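Local coordinates for Ro sixty-related protein, RSR (PDB 2NVO) that binds several small RNAs that accumulate during recovery from ultraviolet irradiation and contributes to the resistance of Deinococcus radiodurans to such irradiation, at residues A[89-94]-A[127-132]; A[101-106]-A[136-141]. All coordinates share one frame; numbering follows the deposited sequence.

How the contacts relate
Both contacts lie in the horseshoe of HEAT-like helical repeats that forms the TROVE domain, with their centres about 11 Å apart and on the same side of the chain's centre. Contact 1 joins the C-terminal ends of helix 80-93 and helix 116-129; contact 2 joins helices 100-112 and 133-143, each of which follows one of these in the chain. The segments therefore alternate along the sequence, 89-94, 101-106, 127-132 and 136-141. Val129 of contact 1 packs directly on Leu103 of contact 2, CG1 to CD2 at 3.5 Å, so that the two helix pairs pack on each other as adjacent layers of the wall around the RNA-binding central cavity.

Contact 1: residues A[89-94]-A[127-132]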
ATOM      1  N   ASP A  89     -16.333   9.712   2.973  1.00 30.28           N
ATOM      2  CA  ASP A  89     -15.394  10.704   2.451  1.00 32.71           C
ATOM      3  C   ASP A  89     -13.989  10.117   2.281  1.00 30.46           C
ATOM      4  O   ASP A  89     -13.315  10.361   1.282  1.00 27.54           O
ATOM      5  CB  ASP A  89     -15.322  11.928   3.376  1.00 33.70           C
ATOM      6  CG  ASP A  89     -16.533  12.860   3.234  1.00 40.41           C
ATOM      7  OD1 ASP A  89     -16.579  13.881   3.954  1.00 40.94           O
ATOM      8  OD2 ASP A  89     -17.436  12.573   2.418  1.00 37.09           O
ATOM      9  N   VAL A  90     -13.544   9.353   3.272  1.00 29.17           N
ATOM     10  CA  VAL A  90     -12.219   8.754   3.209  1.00 25.82           C
ATOM     11  C   VAL A  90     -12.160   7.647   2.157  1.00 26.25           C
ATOM     12  O   VAL A  90     -11.202   7.576   1.385  1.00 28.95           O
ATOM     13  CB  VAL A  90     -11.774   8.207   4.574  1.00 27.66           C
ATOM     14  CG1 VAL A  90     -10.517   7.343   4.416  1.00 23.63           C
ATOM     15  CG2 VAL A  90     -11.547   9.346   5.549  1.00 24.96           C
ATOM     16  N   VAL A  91     -13.175   6.787   2.117  1.00 24.72           N
ATOM     17  CA  VAL A  91     -13.214   5.720   1.117  1.00 23.95           C
ATOM     18  C   VAL A  91     -13.134   6.296  -0.292  1.00 26.76           C
ATOM     19  O   VAL A  91     -12.316   5.868  -1.101  1.00 24.97           O
ATOM     20  CB  VAL A  91     -14.490   4.846   1.223  1.00 25.09           C
ATOM     21  CG1 VAL A  91     -14.563   3.889   0.054  1.00 24.72           C
ATOM     22  CG2 VAL A  91     -14.526   4.080   2.541  1.00 23.62           C
ATOM     23  N   ARG A  92     -13.995   7.267  -0.576  1.00 28.41           N
ATOM     24  CA  ARG A  92     -14.009   7.935  -1.875  1.00 29.70           C
ATOM     25  C   ARG A  92     -12.716   8.700  -2.175  1.00 29.71           C
ATOM     26  O   ARG A  92     -12.263   8.729  -3.318  1.00 33.80           O
ATOM     27  CB  ARG A  92     -15.219   8.869  -1.970  1.00 30.94           C
ATOM     28  CG  ARG A  92     -16.515   8.125  -2.201  1.00 31.82           C
ATOM     29  CD  ARG A  92     -17.685   8.742  -1.465  1.00 32.39           C
ATOM     30  NE  ARG A  92     -18.869   7.896  -1.599  1.00 36.10           N
ATOM     31  CZ  ARG A  92     -20.072   8.196  -1.123  1.00 34.11           C
ATOM     32  NH1 ARG A  92     -20.269   9.333  -0.474  1.00 31.95           N
ATOM     33  NH2 ARG A  92     -21.080   7.353  -1.303  1.00 32.59           N
ATOM     34  N   GLY A  93     -12.130   9.318  -1.154  1.00 32.12           N
ATOM     35  CA  GLY A  93     -10.899  10.082  -1.320  1.00 33.89           C
ATOM     36  C   GLY A  93      -9.694   9.194  -1.591  1.00 31.70           C
ATOM     37  O   GLY A  93      -8.672   9.649  -2.101  1.00 29.95           O
ATOM     38  N   GLN A  94      -9.825   7.922  -1.227  1.00 32.23           N
ATOM     39  CA  GLN A  94      -8.839   6.897  -1.542  1.00 29.59           C
ATOM     40  C   GLN A  94      -7.435   7.166  -1.011  1.00 30.57           C
ATOM     41  O   GLN A  94      -6.456   6.767  -1.638  1.00 32.01           O
ATOM     42  CB  GLN A  94      -8.776   6.677  -3.053  1.00 33.02           C
ATOM     43  CG  GLN A  94     -10.137   6.568  -3.692  1.00 35.47           C
ATOM     44  CD  GLN A  94     -10.082   6.010  -5.096  1.00 38.84           C
ATOM     45  OE1 GLN A  94      -9.067   5.456  -5.517  1.00 45.11           O
ATOM     46  NE2 GLN A  94     -11.183   6.148  -5.832  1.00 41.80           N
ATOM     47  N   PRO A 127     -22.048  -2.135   0.037  1.00 25.16           N
ATOM     48  CA  PRO A 127     -21.669  -2.515  -1.330  1.00 23.59           C
ATOM     49  C   PRO A 127     -20.578  -1.619  -1.925  1.00 22.79           C
ATOM     50  O   PRO A 127     -19.767  -2.081  -2.725  1.00 24.64           O
ATOM     51  CB  PRO A 127     -22.978  -2.346  -2.112  1.00 24.42           C
ATOM     52  CG  PRO A 127     -24.038  -2.523  -1.089  1.00 23.14           C
ATOM     53  CD  PRO A 127     -23.498  -1.916   0.163  1.00 22.89           C
ATOM     54  N   GLU A 128     -20.554  -0.350  -1.535  1.00 24.93           N
ATOM     55  CA  GLU A 128     -19.527   0.560  -2.022  1.00 26.33           C
ATOM     56  C   GLU A 128     -18.203   0.264  -1.345  1.00 28.20           C
ATOM     57  O   GLU A 128     -17.170   0.122  -2.006  1.00 27.43           O
ATOM     58  CB  GLU A 128     -19.903   2.015  -1.747  1.00 26.64           C
ATOM     59  CG  GLU A 128     -19.023   3.008  -2.490  1.00 31.38           C
ATOM     60  CD  GLU A 128     -19.294   4.465  -2.103  1.00 35.92           C
ATOM     61  OE1 GLU A 128     -20.278   4.737  -1.381  1.00 35.01           O
ATOM     62  OE2 GLU A 128     -18.511   5.342  -2.521  1.00 34.41           O
ATOM     63  N   VAL A 129     -18.252   0.168  -0.019  1.00 26.15           N
ATOM     64  CA  VAL A 129     -17.042   0.085   0.798  1.00 27.25           C
ATOM     65  C   VAL A 129     -16.387  -1.288   0.742  1.00 24.12           C
ATOM     66  O   VAL A 129     -15.168  -1.394   0.710  1.00 22.62           O
ATOM     67  CB  VAL A 129     -17.321   0.471   2.266  1.00 23.63           C
ATOM     68  CG1 VAL A 129     -16.091   0.217   3.129  1.00 20.93           C
ATOM     69  CG2 VAL A 129     -17.739   1.921   2.365  1.00 22.17           C
ATOM     70  N   ALA A 130     -17.196  -2.342   0.730  1.00 22.59           N
ATOM     71  CA  ALA A 130     -16.673  -3.691   0.561  1.00 24.25           C
ATOM     72  C   ALA A 130     -16.506  -4.023  -0.917  1.00 23.34           C
ATOM     73  O   ALA A 130     -17.222  -4.871  -1.444  1.00 20.13           O
ATOM     74  CB  ALA A 130     -17.594  -4.710   1.239  1.00 18.70           C
ATOM     75  N   ARG A 131     -15.539  -3.387  -1.572  1.00 21.95           N
ATOM     76  CA  ARG A 131     -15.392  -3.509  -3.028  1.00 23.17           C
ATOM     77  C   ARG A 131     -15.100  -4.919  -3.508  1.00 22.26           C
ATOM     78  O   ARG A 131     -15.681  -5.379  -4.495  1.00 19.27           O
ATOM     79  CB  ARG A 131     -14.293  -2.587  -3.559  1.00 26.41           C
ATOM     80  CG  ARG A 131     -14.433  -1.142  -3.173  1.00 31.71           C
ATOM     81  CD  ARG A 131     -13.374  -0.304  -3.885  1.00 34.09           C
ATOM     82  NE  ARG A 131     -12.142  -1.058  -4.136  1.00 36.11           N
ATOM     83  CZ  ARG A 131     -11.055  -1.019  -3.368  1.00 33.82           C
ATOM     84  NH1 ARG A 131     -11.028  -0.260  -2.274  1.00 34.85           N
ATOM     85  NH2 ARG A 131      -9.993  -1.745  -3.694  1.00 30.81           N
ATOM     86  N   THR A 132     -14.179  -5.602  -2.833  1.00 18.49           N
ATOM     87  CA  THR A 132     -13.823  -6.943  -3.256  1.00 19.24           C
ATOM     88  C   THR A 132     -14.431  -7.968  -2.312  1.00 19.30           C
ATOM     89  O   THR A 132     -14.856  -7.630  -1.198  1.00 18.68           O
ATOM     90  CB  THR A 132     -12.296  -7.146  -3.281  1.00 24.17           C
ATOM     91  OG1 THR A 132     -11.813  -7.237  -1.936  1.00 19.61           O
ATOM     92  CG2 THR A 132     -11.610  -5.981  -3.988  1.00 21.67           C
TER
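Arg92 and Glu128 form a bidentate salt bridge between the C-terminal ends of helix 80-93 and helix 116-129, two helices of the HEAT-like array of the TROVE domain. The packed part of the contact is a small valine pair beside it. Val91 CG2 meets Val129 CG2 at 3.9 Å, the two side chains crossing at about a right angle, and this pair continues into helix 100-112, where Val91 rests on Ala102 and Val129 on Leu106. Val129 is buried, whereas Arg92 is exposed and Glu128 partly so; the polar side of the contact thus faces solvent and depends on directed bonds more than on close packing. Glu128 reaches across with CG anti to its backbone N (chi1 -168°) and the rest of the chain extended, while Arg92 bends at chi2 to present its guanidinium side-on. Carboxylate and guanidinium are nearly coplanar, 28° apart, and each oxygen offers its syn lone pair. The two bonds are equally short but differ in direction: NH2 of Arg92 reaches OE1 of Glu128 at 2.7 Å with that oxygen tilted from the guanidinium plane, whereas Arg92 NE points almost straight at Glu128 OE2, 2.7 Å away and in the plane.

Contact 2: residues A[101-106]-A[136-141]; sequences PALLVL and LLHFLA
Phe139 of helix 133-143 lays one side of its ring along the backbone of helix 100-112. Its CD1 lies 3.7 Å from Leu103 O. Phe139 CE1 lies 4.1 Å from Leu106 C, which sits at the ring edge, near its plane. The same CE1 is 4.1 Å from CD2 of Leu106. Leu103 meets the base of the Phe139 side chain, its CD2 4.2 Å from Phe139 CB, and sends its other methyl, CD1, to within 4.1 Å of His138 ND1; the leucine and histidine side chains cross at about a right angle. Phe139 has CG anti to the backbone N (chi1 162°), which carries the ring across to the neighbouring helix, while the branch of Leu103 places one methyl by His138 and the other by Phe139. All four residues are buried, and the side chains that meet are apolar apart from the imidazole, although the phenyl ring also touches the backbone carbonyl of Leu103.

In the next shell, Leu126 of helix 116-129 touches both Leu106 and Phe139, and Leu84 of helix 80-93 also touches Leu106. His138 also meets the ring of Phe142 in its own helix. The local helix axes approach to 8.9 Å and cross at -49°; the two helices, alternate along the chain, lie side by side in one layer, as expected of the HEAT-like repeats in the TROVE horseshoe.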
ATOM      1  N   PRO A 101      -9.538  -0.191   8.375  1.00 14.80           N
ATOM      2  CA  PRO A 101     -10.124   0.709   9.379  1.00 15.05           C
ATOM      3  C   PRO A 101     -11.532   1.188   8.991  1.00 16.07           C
ATOM      4  O   PRO A 101     -12.376   1.354   9.875  1.00 15.19           O
ATOM      5  CB  PRO A 101      -9.156   1.900   9.406  1.00 13.56           C
ATOM      6  CG  PRO A 101      -7.846   1.338   8.926  1.00 15.17           C
ATOM      7  CD  PRO A 101      -8.228   0.290   7.898  1.00 15.62           C
ATOM      8  N   ALA A 102     -11.757   1.428   7.705  1.00 14.44           N
ATOM      9  CA  ALA A 102     -13.060   1.881   7.222  1.00 15.06           C
ATOM     10  C   ALA A 102     -14.087   0.756   7.309  1.00 18.46           C
ATOM     11  O   ALA A 102     -15.264   0.996   7.603  1.00 19.27           O
ATOM     12  CB  ALA A 102     -12.953   2.401   5.794  1.00 15.20           C
ATOM     13  N   LEU A 103     -13.635  -0.471   7.064  1.00 14.79           N
ATOM     14  CA  LEU A 103     -14.482  -1.647   7.210  1.00 16.83           C
ATOM     15  C   LEU A 103     -14.901  -1.858   8.661  1.00 17.27           C
ATOM     16  O   LEU A 103     -16.056  -2.182   8.930  1.00 16.70           O
ATOM     17  CB  LEU A 103     -13.767  -2.888   6.680  1.00 16.71           C
ATOM     18  CG  LEU A 103     -13.527  -2.851   5.172  1.00 15.77           C
ATOM     19  CD1 LEU A 103     -12.679  -4.033   4.722  1.00 18.27           C
ATOM     20  CD2 LEU A 103     -14.864  -2.833   4.445  1.00 19.57           C
ATOM     21  N   LEU A 104     -13.962  -1.647   9.586  1.00 15.62           N
ATOM     22  CA  LEU A 104     -14.209  -1.819  11.015  1.00 17.25           C
ATOM     23  C   LEU A 104     -15.180  -0.773  11.513  1.00 17.31           C
ATOM     24  O   LEU A 104     -16.126  -1.084  12.221  1.00 17.36           O
ATOM     25  CB  LEU A 104     -12.903  -1.703  11.807  1.00 16.51           C
ATOM     26  CG  LEU A 104     -13.019  -1.527  13.325  1.00 20.27           C
ATOM     27  CD1 LEU A 104     -13.851  -2.659  13.947  1.00 22.08           C
ATOM     28  CD2 LEU A 104     -11.653  -1.448  14.003  1.00 21.11           C
ATOM     29  N   VAL A 105     -14.933   0.475  11.141  1.00 19.23           N
ATOM     30  CA  VAL A 105     -15.807   1.570  11.534  1.00 19.59           C
ATOM     31  C   VAL A 105     -17.218   1.355  11.002  1.00 19.05           C
ATOM     32  O   VAL A 105     -18.196   1.539  11.724  1.00 20.76           O
ATOM     33  CB  VAL A 105     -15.258   2.919  11.051  1.00 18.84           C
ATOM     34  CG1 VAL A 105     -16.306   3.992  11.218  1.00 20.68           C
ATOM     35  CG2 VAL A 105     -13.997   3.285  11.842  1.00 19.32           C
ATOM     36  N   LEU A 106     -17.309   0.943   9.742  1.00 17.93           N
ATOM     37  CA  LEU A 106     -18.591   0.663   9.108  1.00 19.73           C
ATOM     38  C   LEU A 106     -19.347  -0.433   9.844  1.00 21.86           C
ATOM     39  O   LEU A 106     -20.553  -0.309  10.079  1.00 20.53           O
ATOM     40  CB  LEU A 106     -18.421   0.286   7.633  1.00 15.74           C
ATOM     41  CG  LEU A 106     -19.727   0.349   6.825  1.00 17.35           C
ATOM     42  CD1 LEU A 106     -20.158   1.792   6.539  1.00 22.85           C
ATOM     43  CD2 LEU A 106     -19.611  -0.421   5.520  1.00 20.25           C
ATOM     44  N   LEU A 136     -15.479  -7.863   1.893  1.00 15.50           N
ATOM     45  CA  LEU A 136     -16.767  -8.252   2.475  1.00 16.99           C
ATOM     46  C   LEU A 136     -16.590  -9.297   3.580  1.00 14.65           C
ATOM     47  O   LEU A 136     -17.251  -9.231   4.608  1.00 12.73           O
ATOM     48  CB  LEU A 136     -17.710  -8.811   1.418  1.00 13.57           C
ATOM     49  CG  LEU A 136     -18.989  -9.413   2.010  1.00 16.27           C
ATOM     50  CD1 LEU A 136     -19.847  -8.329   2.684  1.00 19.05           C
ATOM     51  CD2 LEU A 136     -19.780 -10.191   0.967  1.00 15.06           C
ATOM     52  N   LEU A 137     -15.707 -10.264   3.352  1.00 16.63           N
ATOM     53  CA  LEU A 137     -15.487 -11.309   4.353  1.00 17.33           C
ATOM     54  C   LEU A 137     -14.770 -10.730   5.562  1.00 16.42           C
ATOM     55  O   LEU A 137     -14.944 -11.201   6.686  1.00 16.20           O
ATOM     56  CB  LEU A 137     -14.711 -12.480   3.767  1.00 16.99           C
ATOM     57  CG  LEU A 137     -15.456 -13.125   2.596  1.00 18.77           C
ATOM     58  CD1 LEU A 137     -14.655 -14.273   2.016  1.00 22.65           C
ATOM     59  CD2 LEU A 137     -16.892 -13.560   2.981  1.00 16.41           C
ATOM     60  N   HIS A 138     -13.971  -9.696   5.317  1.00 15.32           N
ATOM     61  CA  HIS A 138     -13.225  -9.016   6.368  1.00 17.00           C
ATOM     62  C   HIS A 138     -14.187  -8.174   7.197  1.00 16.91           C
ATOM     63  O   HIS A 138     -14.114  -8.131   8.423  1.00 15.14           O
ATOM     64  CB  HIS A 138     -12.131  -8.151   5.738  1.00 19.93           C
ATOM     65  CG  HIS A 138     -11.073  -7.712   6.700  1.00 23.86           C
ATOM     66  ND1 HIS A 138     -10.150  -6.738   6.389  1.00 27.01           N
ATOM     67  CD2 HIS A 138     -10.803  -8.097   7.967  1.00 25.13           C
ATOM     68  CE1 HIS A 138      -9.347  -6.549   7.423  1.00 25.88           C
ATOM     69  NE2 HIS A 138      -9.723  -7.364   8.394  1.00 27.16           N
ATOM     70  N   PHE A 139     -15.112  -7.509   6.514  1.00 16.08           N
ATOM     71  CA  PHE A 139     -16.138  -6.734   7.192  1.00 15.14           C
ATOM     72  C   PHE A 139     -16.947  -7.639   8.127  1.00 16.30           C
ATOM     73  O   PHE A 139     -17.218  -7.282   9.263  1.00 17.85           O
ATOM     74  CB  PHE A 139     -17.043  -6.057   6.153  1.00 16.38           C
ATOM     75  CG  PHE A 139     -18.352  -5.597   6.705  1.00 15.09           C
ATOM     76  CD1 PHE A 139     -18.497  -4.313   7.185  1.00 15.63           C
ATOM     77  CD2 PHE A 139     -19.435  -6.460   6.758  1.00 17.36           C
ATOM     78  CE1 PHE A 139     -19.701  -3.889   7.697  1.00 19.95           C
ATOM     79  CE2 PHE A 139     -20.636  -6.048   7.269  1.00 15.64           C
ATOM     80  CZ  PHE A 139     -20.772  -4.758   7.743  1.00 18.65           C
ATOM     81  N   LEU A 140     -17.309  -8.821   7.642  1.00 18.56           N
ATOM     82  CA  LEU A 140     -18.064  -9.797   8.433  1.00 17.62           C
ATOM     83  C   LEU A 140     -17.300 -10.293   9.668  1.00 17.24           C
ATOM     84  O   LEU A 140     -17.893 -10.546  10.717  1.00 17.65           O
ATOM     85  CB  LEU A 140     -18.470 -10.984   7.555  1.00 17.31           C
ATOM     86  CG  LEU A 140     -19.511 -10.688   6.469  1.00 18.84           C
ATOM     87  CD1 LEU A 140     -19.779 -11.925   5.643  1.00 14.81           C
ATOM     88  CD2 LEU A 140     -20.803 -10.134   7.098  1.00 16.27           C
ATOM     89  N   ALA A 141     -15.989 -10.447   9.539  1.00 17.59           N
ATOM     90  CA  ALA A 141     -15.151 -10.786  10.690  1.00 17.69           C
ATOM     91  C   ALA A 141     -15.205  -9.691  11.760  1.00 18.36           C
ATOM     92  O   ALA A 141     -15.158  -9.986  12.946  1.00 20.53           O
ATOM     93  CB  ALA A 141     -13.716 -11.040  10.259  1.00 17.84           C
TER